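Local atomic coordinates of insecticidal Delta-Endotoxin Cry8Ea1 (Bacillus Thuringiensis, PDB entry 3EB7), a protein that is an insecticidal toxin active against underground beetle larvae, and probably acts, like other three-domain Cry toxins, by binding gut receptors and forming membrane pores. Residues V350-Y354 with T355-Y359; A464-V467 with G468-L471; Q537-K540 with Y541-K545. One frame throughout, in Å; residues are numbered along the deposited sequence.

Contact 1: V350-Y354 with T355-Y359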
ATOM      1  N   VAL A 350       8.797 -10.151  29.369  1.00 20.72           N
ATOM      2  CA  VAL A 350       8.353  -9.586  30.661  1.00 20.91           C
ATOM      3  C   VAL A 350       9.168 -10.253  31.755  1.00 20.87           C
ATOM      4  O   VAL A 350       9.225 -11.503  31.828  1.00 21.14           O
ATOM      5  CB  VAL A 350       6.847  -9.879  31.032  1.00 21.07           C
ATOM      6  CG1 VAL A 350       6.428  -9.021  32.246  1.00 18.34           C
ATOM      7  CG2 VAL A 350       5.927  -9.630  29.882  1.00 20.45           C
ATOM      8  N   LEU A 351       9.796  -9.441  32.588  1.00 20.75           N
ATOM      9  CA  LEU A 351      10.443  -9.950  33.791  1.00 21.57           C
ATOM     10  C   LEU A 351       9.524  -9.660  34.993  1.00 21.88           C
ATOM     11  O   LEU A 351       9.265  -8.491  35.312  1.00 21.17           O
ATOM     12  CB  LEU A 351      11.853  -9.343  33.996  1.00 20.68           C
ATOM     13  CG  LEU A 351      12.637  -9.781  35.254  1.00 20.99           C
ATOM     14  CD1 LEU A 351      13.193 -11.209  35.111  1.00 19.28           C
ATOM     15  CD2 LEU A 351      13.761  -8.828  35.591  1.00 18.18           C
ATOM     16  N   PHE A 352       9.066 -10.728  35.668  1.00 21.78           N
ATOM     17  CA  PHE A 352       8.228 -10.590  36.883  1.00 21.27           C
ATOM     18  C   PHE A 352       9.056 -10.484  38.171  1.00 22.32           C
ATOM     19  O   PHE A 352       9.818 -11.389  38.523  1.00 23.15           O
ATOM     20  CB  PHE A 352       7.211 -11.734  36.985  1.00 19.79           C
ATOM     21  CG  PHE A 352       6.311 -11.870  35.772  1.00 17.45           C
ATOM     22  CD1 PHE A 352       6.576 -12.807  34.790  1.00 15.91           C
ATOM     23  CD2 PHE A 352       5.196 -11.068  35.623  1.00 16.70           C
ATOM     24  CE1 PHE A 352       5.719 -12.969  33.714  1.00 17.23           C
ATOM     25  CE2 PHE A 352       4.341 -11.211  34.531  1.00 15.62           C
ATOM     26  CZ  PHE A 352       4.603 -12.146  33.574  1.00 16.11           C
ATOM     27  N   ALA A 353       8.926  -9.346  38.844  1.00 22.84           N
ATOM     28  CA  ALA A 353       9.621  -9.064  40.086  1.00 23.25           C
ATOM     29  C   ALA A 353       8.548  -8.981  41.202  1.00 23.76           C
ATOM     30  O   ALA A 353       7.351  -8.993  40.907  1.00 22.95           O
ATOM     31  CB  ALA A 353      10.384  -7.761  39.954  1.00 22.46           C
ATOM     32  N   TYR A 354       8.966  -8.927  42.462  1.00 25.29           N
ATOM     33  CA  TYR A 354       8.021  -9.064  43.598  1.00 27.45           C
ATOM     34  C   TYR A 354       6.858  -8.099  43.528  1.00 27.96           C
ATOM     35  O   TYR A 354       5.705  -8.499  43.765  1.00 27.09           O
ATOM     36  CB  TYR A 354       8.725  -8.919  44.943  1.00 28.89           C
ATOM     37  CG  TYR A 354       9.621 -10.080  45.297  1.00 32.33           C
ATOM     38  CD1 TYR A 354      10.938  -9.861  45.738  1.00 35.54           C
ATOM     39  CD2 TYR A 354       9.159 -11.422  45.199  1.00 35.47           C
ATOM     40  CE1 TYR A 354      11.793 -10.940  46.078  1.00 36.91           C
ATOM     41  CE2 TYR A 354      10.007 -12.529  45.534  1.00 36.31           C
ATOM     42  CZ  TYR A 354      11.324 -12.269  45.974  1.00 37.80           C
ATOM     43  OH  TYR A 354      12.168 -13.324  46.329  1.00 38.66           O
ATOM     44  N   THR A 355       7.159  -6.849  43.140  1.00 28.15           N
ATOM     45  CA  THR A 355       6.182  -5.758  43.162  1.00 29.08           C
ATOM     46  C   THR A 355       6.017  -4.998  41.817  1.00 29.58           C
ATOM     47  O   THR A 355       5.173  -4.100  41.701  1.00 30.00           O
ATOM     48  CB  THR A 355       6.554  -4.756  44.269  1.00 29.25           C
ATOM     49  OG1 THR A 355       7.964  -4.462  44.177  1.00 32.15           O
ATOM     50  CG2 THR A 355       6.265  -5.338  45.685  1.00 28.92           C
ATOM     51  N   SER A 356       6.803  -5.352  40.800  1.00 28.94           N
ATOM     52  CA  SER A 356       6.675  -4.711  39.485  1.00 28.79           C
ATOM     53  C   SER A 356       6.924  -5.670  38.313  1.00 28.66           C
ATOM     54  O   SER A 356       7.409  -6.790  38.490  1.00 27.81           O
ATOM     55  CB  SER A 356       7.602  -3.477  39.392  1.00 28.75           C
ATOM     56  OG  SER A 356       8.956  -3.816  39.666  1.00 31.74           O
ATOM     57  N   LYS A 357       6.558  -5.224  37.113  1.00 28.75           N
ATOM     58  CA  LYS A 357       6.887  -5.934  35.886  1.00 28.44           C
ATOM     59  C   LYS A 357       7.754  -5.040  35.017  1.00 27.62           C
ATOM     60  O   LYS A 357       7.546  -3.842  34.989  1.00 28.04           O
ATOM     61  CB  LYS A 357       5.630  -6.301  35.119  1.00 28.04           C
ATOM     62  CG  LYS A 357       4.620  -7.069  35.937  1.00 31.45           C
ATOM     63  CD  LYS A 357       3.454  -7.535  35.093  1.00 32.24           C
ATOM     64  CE  LYS A 357       2.224  -7.613  35.932  1.00 35.12           C
ATOM     65  NZ  LYS A 357       1.682  -6.256  36.191  1.00 39.19           N
ATOM     66  N   TYR A 358       8.707  -5.634  34.312  1.00 26.96           N
ATOM     67  CA  TYR A 358       9.537  -4.927  33.340  1.00 27.17           C
ATOM     68  C   TYR A 358       9.281  -5.521  31.973  1.00 25.46           C
ATOM     69  O   TYR A 358       9.497  -6.733  31.765  1.00 24.82           O
ATOM     70  CB  TYR A 358      11.030  -5.166  33.552  1.00 28.54           C
ATOM     71  CG  TYR A 358      11.687  -4.886  34.880  1.00 31.56           C
ATOM     72  CD1 TYR A 358      11.421  -5.663  36.021  1.00 33.37           C
ATOM     73  CD2 TYR A 358      12.695  -3.917  34.962  1.00 35.15           C
ATOM     74  CE1 TYR A 358      12.103  -5.440  37.229  1.00 33.10           C
ATOM     75  CE2 TYR A 358      13.404  -3.692  36.157  1.00 35.99           C
ATOM     76  CZ  TYR A 358      13.100  -4.447  37.284  1.00 34.28           C
ATOM     77  OH  TYR A 358      13.816  -4.184  38.440  1.00 34.49           O
ATOM     78  N   TYR A 359       8.886  -4.670  31.033  1.00 23.53           N
ATOM     79  CA  TYR A 359       8.645  -5.093  29.669  1.00 22.32           C
ATOM     80  C   TYR A 359       9.829  -4.727  28.816  1.00 22.14           C
ATOM     81  O   TYR A 359      10.504  -3.729  29.100  1.00 23.58           O
ATOM     82  CB  TYR A 359       7.372  -4.438  29.120  1.00 22.62           C
ATOM     83  CG  TYR A 359       6.136  -4.839  29.890  1.00 19.76           C
ATOM     84  CD1 TYR A 359       5.702  -4.084  30.964  1.00 18.54           C
ATOM     85  CD2 TYR A 359       5.396  -5.952  29.516  1.00 20.47           C
ATOM     86  CE1 TYR A 359       4.567  -4.444  31.672  1.00 21.86           C
ATOM     87  CE2 TYR A 359       4.261  -6.335  30.224  1.00 17.77           C
ATOM     88  CZ  TYR A 359       3.869  -5.583  31.296  1.00 19.87           C
ATOM     89  OH  TYR A 359       2.775  -5.923  31.997  1.00 20.89           O
TER
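Leu351 and Tyr358 form the hydrogen-bonded antiparallel pair of a hairpin, with Leu351 N donating to Tyr358 O at 2.8 Å and Tyr358 N returning a bond to Leu351 O at 3.1 Å. The axes of the short strands 350-352 and 357-359 come within 4.7 Å of each other and run at 165°. Beyond this pair the chain reverses through Tyr354 and Thr355, whose backbone angles resemble a type I turn, and Ala353 N closes the reversal on Ser356 O (3.0 Å).

The side chains divide between the two faces of the sheet. On one, Leu351 and Tyr358 run side by side, and Leu351 CD2 meets Tyr358 CD1 at 4.0 Å. Ala353 CB reaches the edge of the same phenol ring, 4.0 Å from Tyr358 CE1. The other face carries Val350, Phe352, Lys357 and Tyr359. Val350 sets CG2 beside its backbone N, bringing that methyl to 3.7 Å from Tyr359 CE2, while its other branch, CG1, stands over one face of the Phe352 ring. The aliphatic part of Lys357 slants past this ring, its CD 3.8 Å from Phe352 CE2, before the chain bends at its last torsion.

The hairpin joins strands 340-352 and 357-369 at an exposed end of the fold, probably one of the apical loops that other Cry toxins use in receptor recognition. Strand 278-292 packs against the Leu351 side, where Phe292 also meets the Tyr354 ring edge-to-face, and Trp256 and Pro425 touch Tyr359.

Contact 2: A464-V467 with G468-L471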
ATOM      1  N   ALA A 464       1.641  17.630   6.127  1.00 29.38           N
ATOM      2  CA  ALA A 464       0.823  16.838   7.018  1.00 30.09           C
ATOM      3  C   ALA A 464      -0.642  16.881   6.541  1.00 30.26           C
ATOM      4  O   ALA A 464      -1.411  17.763   6.922  1.00 30.82           O
ATOM      5  CB  ALA A 464       0.973  17.315   8.461  1.00 30.71           C
ATOM      6  N   ASN A 465      -0.979  15.946   5.656  1.00 29.45           N
ATOM      7  CA  ASN A 465      -2.321  15.725   5.137  1.00 29.36           C
ATOM      8  C   ASN A 465      -2.381  14.229   4.749  1.00 29.02           C
ATOM      9  O   ASN A 465      -1.334  13.578   4.666  1.00 29.46           O
ATOM     10  CB  ASN A 465      -2.585  16.650   3.924  1.00 29.44           C
ATOM     11  CG  ASN A 465      -1.697  16.326   2.715  1.00 31.55           C
ATOM     12  OD1 ASN A 465      -1.671  15.192   2.226  1.00 32.09           O
ATOM     13  ND2 ASN A 465      -0.966  17.326   2.230  1.00 32.28           N
ATOM     14  N   GLU A 466      -3.576  13.684   4.511  1.00 28.48           N
ATOM     15  CA  GLU A 466      -3.727  12.283   4.079  1.00 27.72           C
ATOM     16  C   GLU A 466      -4.329  12.161   2.674  1.00 27.12           C
ATOM     17  O   GLU A 466      -5.143  11.271   2.403  1.00 26.93           O
ATOM     18  CB  GLU A 466      -4.564  11.482   5.086  1.00 28.38           C
ATOM     19  CG  GLU A 466      -4.056  11.543   6.548  1.00 30.98           C
ATOM     20  CD  GLU A 466      -2.686  10.913   6.704  1.00 34.80           C
ATOM     21  OE1 GLU A 466      -2.302  10.096   5.829  1.00 38.60           O
ATOM     22  OE2 GLU A 466      -1.983  11.218   7.695  1.00 37.46           O
ATOM     23  N   VAL A 467      -3.929  13.070   1.789  1.00 25.84           N
ATOM     24  CA  VAL A 467      -4.337  13.043   0.394  1.00 24.95           C
ATOM     25  C   VAL A 467      -3.870  11.741  -0.289  1.00 24.44           C
ATOM     26  O   VAL A 467      -4.507  11.253  -1.226  1.00 23.97           O
ATOM     27  CB  VAL A 467      -3.855  14.330  -0.366  1.00 25.32           C
ATOM     28  CG1 VAL A 467      -4.005  14.183  -1.909  1.00 23.97           C
ATOM     29  CG2 VAL A 467      -4.632  15.568   0.137  1.00 22.42           C
ATOM     30  N   GLY A 468      -2.788  11.170   0.229  1.00 23.57           N
ATOM     31  CA  GLY A 468      -2.232   9.934  -0.277  1.00 22.14           C
ATOM     32  C   GLY A 468      -3.078   8.703  -0.027  1.00 22.10           C
ATOM     33  O   GLY A 468      -2.781   7.655  -0.570  1.00 22.45           O
ATOM     34  N   HIS A 469      -4.156   8.815   0.751  1.00 21.64           N
ATOM     35  CA  HIS A 469      -5.142   7.725   0.816  1.00 20.57           C
ATOM     36  C   HIS A 469      -5.681   7.366  -0.537  1.00 20.18           C
ATOM     37  O   HIS A 469      -6.047   6.226  -0.755  1.00 20.32           O
ATOM     38  CB  HIS A 469      -6.318   8.017   1.730  1.00 21.41           C
ATOM     39  CG  HIS A 469      -5.981   8.018   3.184  1.00 19.61           C
ATOM     40  ND1 HIS A 469      -6.812   8.572   4.128  1.00 18.43           N
ATOM     41  CD2 HIS A 469      -4.913   7.530   3.856  1.00 18.28           C
ATOM     42  CE1 HIS A 469      -6.271   8.423   5.325  1.00 17.77           C
ATOM     43  NE2 HIS A 469      -5.115   7.802   5.184  1.00 18.22           N
ATOM     44  N   TYR A 470      -5.716   8.330  -1.440  1.00 19.96           N
ATOM     45  CA  TYR A 470      -6.061   8.082  -2.843  1.00 19.98           C
ATOM     46  C   TYR A 470      -4.900   7.588  -3.725  1.00 20.45           C
ATOM     47  O   TYR A 470      -5.151   7.035  -4.802  1.00 21.18           O
ATOM     48  CB  TYR A 470      -6.625   9.360  -3.477  1.00 20.00           C
ATOM     49  CG  TYR A 470      -8.073   9.646  -3.125  1.00 17.92           C
ATOM     50  CD1 TYR A 470      -8.397  10.541  -2.102  1.00 16.54           C
ATOM     51  CD2 TYR A 470      -9.115   8.991  -3.806  1.00 17.49           C
ATOM     52  CE1 TYR A 470      -9.730  10.811  -1.759  1.00 16.46           C
ATOM     53  CE2 TYR A 470     -10.451   9.235  -3.466  1.00 18.82           C
ATOM     54  CZ  TYR A 470     -10.748  10.141  -2.449  1.00 18.14           C
ATOM     55  OH  TYR A 470     -12.065  10.391  -2.138  1.00 20.28           O
ATOM     56  N   LEU A 471      -3.643   7.785  -3.291  1.00 19.72           N
ATOM     57  CA  LEU A 471      -2.478   7.686  -4.222  1.00 18.86           C
ATOM     58  C   LEU A 471      -1.569   6.479  -3.936  1.00 19.72           C
ATOM     59  O   LEU A 471      -0.726   6.122  -4.741  1.00 19.63           O
ATOM     60  CB  LEU A 471      -1.664   9.003  -4.193  1.00 17.30           C
ATOM     61  CG  LEU A 471      -2.500  10.304  -4.168  1.00 17.24           C
ATOM     62  CD1 LEU A 471      -1.644  11.556  -3.934  1.00 16.59           C
ATOM     63  CD2 LEU A 471      -3.339  10.491  -5.448  1.00 13.66           C
TER
HETATM   64  O   HOH W   1      -0.659  12.014   2.163  1.00 27.35           O
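An Asx turn at Asn465 leads into a short 3-10 turn in which Glu466 and Val467 meet His469, Tyr470 and Leu471. Asn465 OD1 accepts from Val467 N at 3.1 Å, closing the Asx turn just before the 3-10 turn. Successive i to i+3 bonds follow, from His469 N to Glu466 O (3.1 Å), Tyr470 N to Val467 O (3.2 Å) and Leu471 N to Gly468 O. A water lies 3.0 Å from both Asn465 O and Gly468 N and accepts from the latter.

Among the side chains, Glu466 CB sits over one face of the His469 imidazole, 3.7 Å from the ring centroid and 19° off its normal, a CH-pi contact. The glutamate chain bends at its second torsion, leaving its carboxylate tilted by only 25° from the plane of the ring. On another side of the turn Val467 and Leu471 point the same way, with Val467 CG1 4.1 Å from Leu471 CD1.

Arg187 grips both Glu466 O and His469 ND1, consistent with an imidazole whose ND1 acts as acceptor, and Tyr186 meets the ring edge-to-face. The turn thus lies between helix 161-191, where Asp180 binds Tyr470 OH and Val183 packs on His469, and strand 578-588, whose Tyr579 covers Asn465 and Val467.

Contact 3: Q537-K540 with Y541-K545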
ATOM      1  N   GLN A 537      -9.287  17.333   3.014  1.00 24.07           N
ATOM      2  CA  GLN A 537     -10.198  16.254   3.395  1.00 24.54           C
ATOM      3  C   GLN A 537     -11.363  16.182   2.447  1.00 24.78           C
ATOM      4  O   GLN A 537     -11.963  15.116   2.266  1.00 25.45           O
ATOM      5  CB  GLN A 537     -10.724  16.469   4.799  1.00 25.52           C
ATOM      6  CG  GLN A 537      -9.658  16.452   5.926  1.00 27.18           C
ATOM      7  CD  GLN A 537      -9.061  17.855   6.233  1.00 33.58           C
ATOM      8  OE1 GLN A 537      -9.224  18.829   5.452  1.00 29.76           O
ATOM      9  NE2 GLN A 537      -8.363  17.955   7.390  1.00 32.02           N
ATOM     10  N   SER A 538     -11.655  17.306   1.802  1.00 24.20           N
ATOM     11  CA  SER A 538     -12.737  17.380   0.832  1.00 23.94           C
ATOM     12  C   SER A 538     -12.329  16.963  -0.590  1.00 23.70           C
ATOM     13  O   SER A 538     -13.187  16.837  -1.464  1.00 23.66           O
ATOM     14  CB  SER A 538     -13.383  18.783   0.844  1.00 24.04           C
ATOM     15  OG  SER A 538     -13.735  19.149   2.173  1.00 24.15           O
ATOM     16  N   LEU A 539     -11.047  16.730  -0.837  1.00 23.17           N
ATOM     17  CA  LEU A 539     -10.648  16.336  -2.202  1.00 24.04           C
ATOM     18  C   LEU A 539     -11.197  14.959  -2.529  1.00 23.78           C
ATOM     19  O   LEU A 539     -11.237  14.103  -1.683  1.00 24.68           O
ATOM     20  CB  LEU A 539      -9.128  16.386  -2.416  1.00 22.77           C
ATOM     21  CG  LEU A 539      -8.485  17.732  -2.103  1.00 24.30           C
ATOM     22  CD1 LEU A 539      -6.954  17.754  -2.377  1.00 22.77           C
ATOM     23  CD2 LEU A 539      -9.208  18.894  -2.836  1.00 28.28           C
ATOM     24  N   LYS A 540     -11.630  14.767  -3.759  1.00 24.40           N
ATOM     25  CA  LYS A 540     -12.191  13.500  -4.209  1.00 24.38           C
ATOM     26  C   LYS A 540     -11.434  12.948  -5.396  1.00 23.92           C
ATOM     27  O   LYS A 540     -10.564  13.627  -5.943  1.00 24.32           O
ATOM     28  CB  LYS A 540     -13.661  13.684  -4.536  1.00 24.58           C
ATOM     29  CG  LYS A 540     -14.565  13.217  -3.389  1.00 28.68           C
ATOM     30  CD  LYS A 540     -14.830  14.276  -2.392  1.00 33.39           C
ATOM     31  CE  LYS A 540     -15.939  13.843  -1.425  1.00 36.07           C
ATOM     32  NZ  LYS A 540     -15.511  12.959  -0.314  1.00 34.61           N
ATOM     33  N   TYR A 541     -11.755  11.725  -5.802  1.00 23.93           N
ATOM     34  CA  TYR A 541     -11.123  11.115  -6.969  1.00 23.71           C
ATOM     35  C   TYR A 541     -11.061  12.051  -8.197  1.00 24.17           C
ATOM     36  O   TYR A 541      -9.999  12.219  -8.773  1.00 22.52           O
ATOM     37  CB  TYR A 541     -11.790   9.788  -7.361  1.00 23.75           C
ATOM     38  CG  TYR A 541     -11.042   9.156  -8.497  1.00 23.06           C
ATOM     39  CD1 TYR A 541      -9.874   8.414  -8.259  1.00 23.78           C
ATOM     40  CD2 TYR A 541     -11.428   9.385  -9.828  1.00 25.11           C
ATOM     41  CE1 TYR A 541      -9.123   7.874  -9.325  1.00 23.92           C
ATOM     42  CE2 TYR A 541     -10.693   8.859 -10.906  1.00 22.24           C
ATOM     43  CZ  TYR A 541      -9.544   8.097 -10.636  1.00 24.96           C
ATOM     44  OH  TYR A 541      -8.835   7.546 -11.677  1.00 25.00           O
ATOM     45  N   GLU A 542     -12.201  12.649  -8.571  1.00 25.42           N
ATOM     46  CA  GLU A 542     -12.318  13.563  -9.738  1.00 28.21           C
ATOM     47  C   GLU A 542     -11.393  14.817  -9.735  1.00 27.28           C
ATOM     48  O   GLU A 542     -11.137  15.399 -10.792  1.00 26.88           O
ATOM     49  CB  GLU A 542     -13.763  14.019  -9.905  1.00 27.78           C
ATOM     50  CG  GLU A 542     -14.253  14.840  -8.715  1.00 31.83           C
ATOM     51  CD  GLU A 542     -15.618  15.508  -8.964  1.00 33.78           C
ATOM     52  OE1 GLU A 542     -15.785  16.685  -8.522  1.00 37.98           O
ATOM     53  OE2 GLU A 542     -16.507  14.862  -9.616  1.00 39.66           O
ATOM     54  N   ASN A 543     -10.918  15.214  -8.553  1.00 26.64           N
ATOM     55  CA  ASN A 543      -9.965  16.297  -8.412  1.00 26.60           C
ATOM     56  C   ASN A 543      -8.536  15.917  -8.813  1.00 27.08           C
ATOM     57  O   ASN A 543      -7.649  16.761  -8.790  1.00 27.14           O
ATOM     58  CB  ASN A 543      -9.967  16.829  -6.968  1.00 26.34           C
ATOM     59  CG  ASN A 543     -11.353  17.328  -6.518  1.00 25.52           C
ATOM     60  OD1 ASN A 543     -11.994  18.138  -7.199  1.00 23.69           O
ATOM     61  ND2 ASN A 543     -11.795  16.862  -5.362  1.00 19.80           N
ATOM     62  N   PHE A 544      -8.297  14.671  -9.205  1.00 27.47           N
ATOM     63  CA  PHE A 544      -6.972  14.315  -9.761  1.00 28.41           C
ATOM     64  C   PHE A 544      -6.954  14.313 -11.262  1.00 28.54           C
ATOM     65  O   PHE A 544      -7.865  13.768 -11.877  1.00 29.06           O
ATOM     66  CB  PHE A 544      -6.512  12.984  -9.188  1.00 29.05           C
ATOM     67  CG  PHE A 544      -6.300  13.062  -7.722  1.00 29.83           C
ATOM     68  CD1 PHE A 544      -7.311  12.692  -6.853  1.00 28.83           C
ATOM     69  CD2 PHE A 544      -5.106  13.591  -7.216  1.00 28.81           C
ATOM     70  CE1 PHE A 544      -7.122  12.812  -5.490  1.00 33.56           C
ATOM     71  CE2 PHE A 544      -4.910  13.716  -5.865  1.00 29.03           C
ATOM     72  CZ  PHE A 544      -5.904  13.330  -4.992  1.00 30.23           C
ATOM     73  N   LYS A 545      -5.949  14.962 -11.859  1.00 28.57           N
ATOM     74  CA  LYS A 545      -5.888  15.087 -13.319  1.00 28.34           C
ATOM     75  C   LYS A 545      -4.461  14.919 -13.803  1.00 27.64           C
ATOM     76  O   LYS A 545      -3.533  14.916 -13.007  1.00 26.99           O
ATOM     77  CB  LYS A 545      -6.445  16.448 -13.787  1.00 29.88           C
ATOM     78  CG  LYS A 545      -7.898  16.740 -13.318  1.00 32.29           C
ATOM     79  CD  LYS A 545      -8.804  17.282 -14.427  1.00 35.72           C
ATOM     80  CE  LYS A 545     -10.289  17.117 -14.072  1.00 36.20           C
ATOM     81  NZ  LYS A 545     -10.690  17.814 -12.756  1.00 41.30           N
TER
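Lys540 O takes the hydrogen bond that joins the two segments, from Asn543 N at 3.1 Å, with a noticeably bent N-H path (144°). The next bond of the same kind, from Phe544 N to Tyr541 O (3.0 Å), continues the pattern, and together they define a single 3-10 turn over residues 541 to 543.

The accepting carbonyl is hemmed in by carbon atoms. Asn543 CB lies 3.4 Å from Lys540 O, and the Phe544 ring comes up obliquely, its CD1 3.5 Å from the same oxygen. Tyr541 O meets that ring at its edge, in plane. Asn543 points back at the preceding segment with CG placed beside its own backbone N, which carries its amide group to the backbone at Lys540 and across the Leu539 side chain at about a right angle. Farther along, Lys545 folds back so that NZ donates to Glu542 O at 3.1 Å, in the plane of that carbonyl.

Tyr541 takes the opposite course: CG is anti to its backbone N (chi1 -176°), and the ring extends away from the Leu539-Lys540 backbone. It packs on Ile175, Ala176 and Ser179 of helix 161-191, while Asp180 of that helix accepts from Tyr541 N at the start of the turn and also touches the Lys540 side chain. Leu539, Asn543 and Phe544 rest on Cys506 of strand 498-507, and Tyr541 also reaches Arg504 of that strand, with which the chain pairs immediately afterwards as strand 545-548, through Lys545 and Tyr505.

How the contacts relate
Contact 1 is a surface feature, its centre about 42 Å from that of contact 2 and about 51 Å from that of contact 3, and it is built by regular strand pairing with side chains sorted onto two faces. Contacts 2 and 3 are partly buried, use 3-10 bonds instead, and lie with centres about 10 Å apart. They touch directly: Leu471 CD2 meets Phe544 CE2 at 3.6 Å, and Val467 CG1 also packs on that ring. Both face helix 161-191, where Asp180 OD1 receives Tyr470 OH from one and Tyr541 N from the other, so a single carboxylate oxygen ties both turns to the N-terminal helical domain.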